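Local coordinates for putative uncharacterized protein (Campylobacter jejuni, PDB 5TPU), which is of unknown function but belongs to the cupin-like WxcM C-terminal family and carries bound thymidine-5'-diphosphate in a two-chain assembly, at residues A[71-76]-A[91-96]; A[101-106]-A[110-115]. The protein carries 3 engineered substitutions. All blocks are in the same frame, centred on the assembly; numbering follows the deposited sequence.

Contact 1: residues A[71-76]-A[91-96]; sequences CDIILN and IGLYIG
A chi1 of 170° swings the L93 side chain away from its own amide nitrogen and carries CD2 to I73, which meets it tip to tip across the interior of the jelly-roll β-sandwich of a cupin. I73 is less regular: its CG1 nearly eclipses the backbone N (chi1 -22°), and both CG1 and CD1 are turned onto the L93 methyl. The I73 CD1 to L93 CD2 distance is 3.9 Å, and CG1 of I73 lies equally close to L93 CD2, so a single methyl rests against two successive carbons of the isoleucine.

Strand 71-76 belongs to the four-stranded sheet and strand 91-95 to the five-stranded one. Their segment axes approach to 10.5 Å and diverge by 26° while running in roughly the same direction. That is face-to-face packing of two sheets, with no hydrogen bond between the segments; every second residue, 73 and 75 on one side, 93 and 95 on the other, points toward the partner. L75 divides its two methyls: CD1 approaches L93 CD2 at 4.3 Å and CD2 turns to I95. Around these four buried aliphatic side chains the layer continues: I11 touches L93, C9 and M99 touch L75, and R101 lies against I95.

L75 and I95 meet at a slant, not end to end: one leucine methyl, CD2, sits over the last bond of the isoleucine, 3.8 Å from I95 CD1 and 3.9 Å from I95 CG1.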
ATOM      1  N   CYS A  71       0.392   3.501  15.901  1.00 16.80           N
ATOM      2  CA  CYS A  71       0.666   2.285  16.668  1.00 18.11           C
ATOM      3  C   CYS A  71       2.105   2.273  17.164  1.00 17.62           C
ATOM      4  O   CYS A  71       2.898   3.086  16.755  1.00 19.14           O
ATOM      5  CB  CYS A  71       0.391   1.006  15.860  1.00 16.47           C
ATOM      6  SG  CYS A  71       1.684   0.657  14.661  1.00 20.36           S
ATOM      7  N   ASP A  72       2.388   1.340  18.069  1.00 19.75           N
ATOM      8  CA  ASP A  72       3.708   1.002  18.560  1.00 20.30           C
ATOM      9  C   ASP A  72       4.064  -0.375  18.047  1.00 24.27           C
ATOM     10  O   ASP A  72       3.221  -1.295  18.058  1.00 24.67           O
ATOM     11  CB  ASP A  72       3.726   0.977  20.102  1.00 22.07           C
ATOM     12  CG  ASP A  72       3.420   2.309  20.687  1.00 20.37           C
ATOM     13  OD1 ASP A  72       3.789   3.325  20.046  1.00 22.62           O
ATOM     14  OD2 ASP A  72       2.789   2.344  21.748  1.00 23.47           O
ATOM     15  N   ILE A  73       5.312  -0.478  17.594  1.00 23.32           N
ATOM     16  CA  ILE A  73       5.946  -1.717  17.187  1.00 28.61           C
ATOM     17  C   ILE A  73       7.105  -1.900  18.121  1.00 24.49           C
ATOM     18  O   ILE A  73       8.007  -1.054  18.180  1.00 21.71           O
ATOM     19  CB  ILE A  73       6.594  -1.706  15.783  1.00 32.09           C
ATOM     20  CG1 ILE A  73       6.009  -0.611  14.897  1.00 38.76           C
ATOM     21  CG2 ILE A  73       6.600  -3.121  15.202  1.00 33.83           C
ATOM     22  CD1 ILE A  73       5.398  -1.046  13.580  1.00 45.81           C
ATOM     23  N   ILE A  74       7.081  -3.014  18.839  1.00 26.37           N
ATOM     24  CA  ILE A  74       8.237  -3.447  19.567  1.00 24.52           C
ATOM     25  C   ILE A  74       9.030  -4.409  18.692  1.00 22.67           C
ATOM     26  O   ILE A  74       8.550  -5.449  18.269  1.00 23.09           O
ATOM     27  CB  ILE A  74       7.814  -4.080  20.875  1.00 30.65           C
ATOM     28  CG1 ILE A  74       6.895  -3.108  21.603  1.00 35.35           C
ATOM     29  CG2 ILE A  74       9.045  -4.440  21.700  1.00 33.06           C
ATOM     30  CD1 ILE A  74       6.713  -3.439  23.070  1.00 39.57           C
ATOM     31  N   LEU A  75      10.238  -4.016  18.360  1.00 23.22           N
ATOM     32  CA  LEU A  75      11.133  -4.860  17.595  1.00 23.74           C
ATOM     33  C   LEU A  75      12.126  -5.534  18.543  1.00 25.21           C
ATOM     34  O   LEU A  75      12.481  -4.949  19.581  1.00 25.33           O
ATOM     35  CB  LEU A  75      11.899  -4.025  16.588  1.00 27.06           C
ATOM     36  CG  LEU A  75      11.147  -3.297  15.475  1.00 26.79           C
ATOM     37  CD1 LEU A  75      12.104  -2.358  14.757  1.00 27.42           C
ATOM     38  CD2 LEU A  75      10.609  -4.292  14.471  1.00 27.90           C
ATOM     39  N   ASN A  76      12.555  -6.746  18.173  1.00 24.37           N
ATOM     40  CA  ASN A  76      13.478  -7.546  18.968  1.00 26.47           C
ATOM     41  C   ASN A  76      14.416  -8.366  18.064  1.00 28.76           C
ATOM     42  O   ASN A  76      13.961  -9.131  17.183  1.00 28.25           O
ATOM     43  CB  ASN A  76      12.689  -8.455  19.907  1.00 29.01           C
ATOM     44  CG  ASN A  76      13.576  -9.130  20.924  1.00 29.41           C
ATOM     45  OD1 ASN A  76      14.563  -9.768  20.590  1.00 24.69           O
ATOM     46  ND2 ASN A  76      13.247  -8.934  22.188  1.00 31.97           N
ATOM     47  N   ILE A  91       6.403   8.165   6.807  1.00 20.35           N
ATOM     48  CA  ILE A  91       7.465   7.400   7.416  1.00 18.63           C
ATOM     49  C   ILE A  91       7.199   5.920   7.227  1.00 19.15           C
ATOM     50  O   ILE A  91       6.076   5.435   7.382  1.00 17.53           O
ATOM     51  CB  ILE A  91       7.644   7.727   8.890  1.00 21.67           C
ATOM     52  CG1 ILE A  91       8.242   9.138   8.999  1.00 25.27           C
ATOM     53  CG2 ILE A  91       8.611   6.737   9.556  1.00 20.75           C
ATOM     54  CD1 ILE A  91       8.439   9.607  10.414  1.00 29.25           C
ATOM     55  N   GLY A  92       8.261   5.226   6.848  1.00 17.70           N
ATOM     56  CA  GLY A  92       8.218   3.791   6.573  1.00 17.89           C
ATOM     57  C   GLY A  92       9.165   3.139   7.539  1.00 17.94           C
ATOM     58  O   GLY A  92      10.210   3.681   7.809  1.00 19.88           O
ATOM     59  N   LEU A  93       8.791   2.000   8.094  1.00 20.84           N
ATOM     60  CA  LEU A  93       9.703   1.230   8.948  1.00 19.46           C
ATOM     61  C   LEU A  93      10.130  -0.029   8.224  1.00 19.66           C
ATOM     62  O   LEU A  93       9.322  -0.876   7.896  1.00 18.94           O
ATOM     63  CB  LEU A  93       9.048   0.906  10.292  1.00 20.17           C
ATOM     64  CG  LEU A  93       9.808  -0.099  11.177  1.00 21.35           C
ATOM     65  CD1 LEU A  93      11.163   0.462  11.544  1.00 24.37           C
ATOM     66  CD2 LEU A  93       9.039  -0.457  12.419  1.00 22.95           C
ATOM     67  N   TYR A  94      11.405  -0.093   7.887  1.00 21.64           N
ATOM     68  CA  TYR A  94      11.958  -1.269   7.286  1.00 21.32           C
ATOM     69  C   TYR A  94      12.183  -2.256   8.392  1.00 21.43           C
ATOM     70  O   TYR A  94      12.823  -1.913   9.374  1.00 22.80           O
ATOM     71  CB  TYR A  94      13.266  -0.974   6.568  1.00 22.18           C
ATOM     72  CG  TYR A  94      13.986  -2.235   6.130  1.00 20.98           C
ATOM     73  CD1 TYR A  94      13.505  -2.993   5.106  1.00 20.74           C
ATOM     74  CD2 TYR A  94      15.147  -2.646   6.761  1.00 24.43           C
ATOM     75  CE1 TYR A  94      14.140  -4.133   4.694  1.00 22.81           C
ATOM     76  CE2 TYR A  94      15.818  -3.786   6.355  1.00 22.12           C
ATOM     77  CZ  TYR A  94      15.299  -4.523   5.322  1.00 24.13           C
ATOM     78  OH  TYR A  94      15.918  -5.686   4.930  1.00 25.78           O
ATOM     79  N   ILE A  95      11.610  -3.452   8.257  1.00 20.38           N
ATOM     80  CA  ILE A  95      11.929  -4.569   9.101  1.00 22.90           C
ATOM     81  C   ILE A  95      12.501  -5.685   8.269  1.00 23.43           C
ATOM     82  O   ILE A  95      11.811  -6.265   7.442  1.00 26.43           O
ATOM     83  CB  ILE A  95      10.719  -5.135   9.839  1.00 23.98           C
ATOM     84  CG1 ILE A  95      10.004  -4.043  10.641  1.00 22.52           C
ATOM     85  CG2 ILE A  95      11.179  -6.253  10.793  1.00 22.96           C
ATOM     86  CD1 ILE A  95       8.697  -4.526  11.225  1.00 22.99           C
ATOM     87  N   GLY A  96      13.767  -5.987   8.516  1.00 22.46           N
ATOM     88  CA  GLY A  96      14.513  -6.946   7.740  1.00 22.68           C
ATOM     89  C   GLY A  96      14.443  -8.354   8.317  1.00 25.69           C
ATOM     90  O   GLY A  96      13.548  -8.709   9.098  1.00 21.46           O
TER

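Contact 2: residues A[101-106]-A[110-115]; sequences REMKNF and AKLLVL
The F106 ring meets segment 110-115 with its edge: L112 CD2 and A110 CB both lie at the rim, near the ring plane, so this contact is made by ring carbons and not through a face. CE2 of F106 is 4.2 Å from L112 CD2, and its neighbour CD2 of F106 is 4.4 Å from A110 CB. The ring stands at the turn where the chain of this jelly roll passes from strand 99-104 in one sheet to strand 111-116 in the other. N105, with positive phi (42°), bends the backbone there, and F106 follows, buried, and also touches C71 and T46.

M103 comes in beside the ring and reaches L112 tip to tip. The bend at chi3 (-80°) turns the terminal methyl CE onto the leucine branch that SD already touches. L112 CD2 thus serves M103 and F106 together. R52, part of the thymidine-5'-diphosphate pocket, touches both M103 and F106, and the M103 side chain is about 7 Å from a bound thymidine-5'-diphosphate. Within strand 111-116, L113 packs on L113 of the second subunit.

Contact across the segments is wholly apolar and is tightest at M103, where SD is 3.7 Å from L112 CD2 and CE only 3.5 Å from the same L112 CD2.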
ATOM      1  N   ARG A 101       8.745  -9.185  16.259  1.00 23.16           N
ATOM      2  CA  ARG A 101       8.024  -7.909  16.318  1.00 24.00           C
ATOM      3  C   ARG A 101       6.653  -8.119  16.838  1.00 25.51           C
ATOM      4  O   ARG A 101       6.095  -9.208  16.765  1.00 22.91           O
ATOM      5  CB  ARG A 101       7.938  -7.226  14.971  1.00 22.40           C
ATOM      6  CG  ARG A 101       6.781  -7.649  14.092  1.00 23.42           C
ATOM      7  CD  ARG A 101       6.805  -9.097  13.640  1.00 21.77           C
ATOM      8  NE  ARG A 101       8.109  -9.452  13.078  1.00 22.65           N
ATOM      9  CZ  ARG A 101       8.490  -9.216  11.826  1.00 25.01           C
ATOM     10  NH1 ARG A 101       7.702  -8.569  10.961  1.00 26.70           N
ATOM     11  NH2 ARG A 101       9.662  -9.635  11.414  1.00 24.64           N
ATOM     12  N   GLU A 102       6.147  -7.056  17.425  1.00 28.33           N
ATOM     13  CA  GLU A 102       4.844  -7.082  17.967  1.00 29.84           C
ATOM     14  C   GLU A 102       4.267  -5.691  17.851  1.00 29.59           C
ATOM     15  O   GLU A 102       4.929  -4.681  18.140  1.00 29.75           O
ATOM     16  CB  GLU A 102       4.871  -7.713  19.354  1.00 34.18           C
ATOM     17  CG  GLU A 102       4.955  -6.857  20.591  1.00 39.00           C
ATOM     18  CD  GLU A 102       3.946  -7.329  21.618  1.00 41.63           C
ATOM     19  OE1 GLU A 102       2.792  -7.500  21.221  1.00 43.43           O
ATOM     20  OE2 GLU A 102       4.283  -7.538  22.795  1.00 46.52           O
ATOM     21  N   MET A 103       3.051  -5.653  17.319  1.00 25.49           N
ATOM     22  CA  MET A 103       2.359  -4.391  17.058  1.00 23.38           C
ATOM     23  C   MET A 103       1.197  -4.195  18.022  1.00 21.75           C
ATOM     24  O   MET A 103       0.395  -5.096  18.226  1.00 27.42           O
ATOM     25  CB  MET A 103       1.861  -4.418  15.651  1.00 22.90           C
ATOM     26  CG  MET A 103       2.911  -4.894  14.678  1.00 24.43           C
ATOM     27  SD  MET A 103       2.575  -4.237  13.064  1.00 25.93           S
ATOM     28  CE  MET A 103       1.308  -5.287  12.400  1.00 32.47           C
ATOM     29  N   LYS A 104       1.118  -3.023  18.623  1.00 20.89           N
ATOM     30  CA  LYS A 104       0.175  -2.773  19.679  1.00 21.89           C
ATOM     31  C   LYS A 104      -0.221  -1.310  19.707  1.00 18.87           C
ATOM     32  O   LYS A 104       0.268  -0.526  18.911  1.00 16.89           O
ATOM     33  CB  LYS A 104       0.787  -3.212  21.031  1.00 26.16           C
ATOM     34  CG  LYS A 104       1.950  -2.346  21.518  1.00 30.55           C
ATOM     35  CD  LYS A 104       2.495  -2.772  22.892  1.00 35.27           C
ATOM     36  CE  LYS A 104       3.458  -1.703  23.382  1.00 38.55           C
ATOM     37  NZ  LYS A 104       3.938  -1.935  24.771  1.00 41.28           N
ATOM     38  N   ASN A 105      -1.101  -0.973  20.647  1.00 20.01           N
ATOM     39  CA  ASN A 105      -1.665   0.343  20.795  1.00 22.52           C
ATOM     40  C   ASN A 105      -2.038   0.992  19.480  1.00 18.10           C
ATOM     41  O   ASN A 105      -1.725   2.164  19.301  1.00 18.16           O
ATOM     42  CB  ASN A 105      -0.665   1.258  21.515  1.00 25.93           C
ATOM     43  CG  ASN A 105      -0.337   0.755  22.887  1.00 31.26           C
ATOM     44  OD1 ASN A 105      -1.243   0.399  23.642  1.00 35.60           O
ATOM     45  ND2 ASN A 105       0.958   0.695  23.219  1.00 34.18           N
ATOM     46  N   PHE A 106      -2.693   0.264  18.581  1.00 15.45           N
ATOM     47  CA  PHE A 106      -3.241   0.898  17.372  1.00 17.42           C
ATOM     48  C   PHE A 106      -4.274   1.916  17.823  1.00 15.33           C
ATOM     49  O   PHE A 106      -5.118   1.588  18.638  1.00 17.32           O
ATOM     50  CB  PHE A 106      -3.905  -0.098  16.426  1.00 16.62           C
ATOM     51  CG  PHE A 106      -2.927  -0.953  15.700  1.00 16.74           C
ATOM     52  CD1 PHE A 106      -2.333  -2.027  16.340  1.00 16.72           C
ATOM     53  CD2 PHE A 106      -2.557  -0.663  14.419  1.00 16.41           C
ATOM     54  CE1 PHE A 106      -1.409  -2.802  15.690  1.00 18.32           C
ATOM     55  CE2 PHE A 106      -1.675  -1.473  13.732  1.00 16.06           C
ATOM     56  CZ  PHE A 106      -1.079  -2.534  14.368  1.00 17.08           C
ATOM     57  N   ALA A 110      -7.014   2.742  13.080  1.00 15.94           N
ATOM     58  CA  ALA A 110      -5.788   3.064  12.371  1.00 15.84           C
ATOM     59  C   ALA A 110      -5.546   2.087  11.240  1.00 14.62           C
ATOM     60  O   ALA A 110      -6.046   0.972  11.272  1.00 15.26           O
ATOM     61  CB  ALA A 110      -4.598   3.041  13.308  1.00 17.46           C
ATOM     62  N   LYS A 111      -4.782   2.530  10.252  1.00 14.47           N
ATOM     63  CA  LYS A 111      -4.538   1.770   9.050  1.00 17.66           C
ATOM     64  C   LYS A 111      -3.075   1.634   8.755  1.00 14.79           C
ATOM     65  O   LYS A 111      -2.367   2.614   8.631  1.00 17.82           O
ATOM     66  CB  LYS A 111      -5.244   2.384   7.839  1.00 19.17           C
ATOM     67  CG  LYS A 111      -6.743   2.546   8.053  1.00 25.47           C
ATOM     68  CD  LYS A 111      -7.479   2.993   6.774  1.00 32.44           C
ATOM     69  CE  LYS A 111      -8.867   3.597   7.047  1.00 34.84           C
ATOM     70  NZ  LYS A 111      -8.783   4.664   8.100  1.00 40.04           N
ATOM     71  N   LEU A 112      -2.648   0.405   8.581  1.00 13.25           N
ATOM     72  CA  LEU A 112      -1.262   0.087   8.355  1.00 12.30           C
ATOM     73  C   LEU A 112      -1.104  -0.550   6.995  1.00 11.78           C
ATOM     74  O   LEU A 112      -1.738  -1.535   6.729  1.00 13.06           O
ATOM     75  CB  LEU A 112      -0.829  -0.907   9.401  1.00 12.33           C
ATOM     76  CG  LEU A 112       0.553  -1.557   9.239  1.00 12.28           C
ATOM     77  CD1 LEU A 112       1.682  -0.551   9.342  1.00 11.90           C
ATOM     78  CD2 LEU A 112       0.631  -2.574  10.351  1.00 12.23           C
ATOM     79  N   LEU A 113      -0.232   0.017   6.175  1.00 11.97           N
ATOM     80  CA  LEU A 113       0.196  -0.496   4.908  1.00 12.63           C
ATOM     81  C   LEU A 113       1.528  -1.228   5.054  1.00 13.98           C
ATOM     82  O   LEU A 113       2.461  -0.744   5.731  1.00 14.32           O
ATOM     83  CB  LEU A 113       0.336   0.635   3.905  1.00 14.08           C
ATOM     84  CG  LEU A 113       0.821   0.185   2.514  1.00 14.58           C
ATOM     85  CD1 LEU A 113      -0.249  -0.661   1.849  1.00 15.47           C
ATOM     86  CD2 LEU A 113       1.128   1.407   1.656  1.00 14.17           C
ATOM     87  N   VAL A 114       1.593  -2.414   4.464  1.00 14.57           N
ATOM     88  CA  VAL A 114       2.796  -3.250   4.538  1.00 16.49           C
ATOM     89  C   VAL A 114       3.162  -3.730   3.178  1.00 17.74           C
ATOM     90  O   VAL A 114       2.321  -4.254   2.488  1.00 17.04           O
ATOM     91  CB  VAL A 114       2.681  -4.450   5.481  1.00 16.82           C
ATOM     92  CG1 VAL A 114       3.989  -5.208   5.451  1.00 19.64           C
ATOM     93  CG2 VAL A 114       2.364  -4.010   6.894  1.00 15.39           C
ATOM     94  N   LEU A 115       4.416  -3.463   2.793  1.00 19.39           N
ATOM     95  CA  LEU A 115       5.028  -3.936   1.559  1.00 18.44           C
ATOM     96  C   LEU A 115       5.894  -5.124   1.977  1.00 19.66           C
ATOM     97  O   LEU A 115       6.691  -5.007   2.905  1.00 18.90           O
ATOM     98  CB  LEU A 115       5.885  -2.822   0.953  1.00 20.21           C
ATOM     99  CG  LEU A 115       5.244  -1.732   0.043  1.00 24.77           C
ATOM    100  CD1 LEU A 115       3.793  -1.370   0.304  1.00 21.99           C
ATOM    101  CD2 LEU A 115       6.048  -0.431  -0.010  1.00 24.53           C
TER

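How the contacts relate
Both contacts bridge the two sheets of one sandwich, each without a hydrogen bond between its segments; all four touching residues of contact 1 are buried, whereas M103 in contact 2 is partly exposed. They join through adjacent inner strands, 71-76 and 99-104, of the four-stranded sheet, where D72 O is 2.8 Å from K104 N and I74 N is 2.8 Å from E102 O, both probable hydrogen bonds. Contact 1 is purely aliphatic and lies nearer the centre of the chain, with a bound thymidine-5'-diphosphate about 12 Å from the I95 side chain. Contact 2 adds a thioether and an aromatic ring, lies closer to such a ligand, and has the second subunit behind strand 111-116.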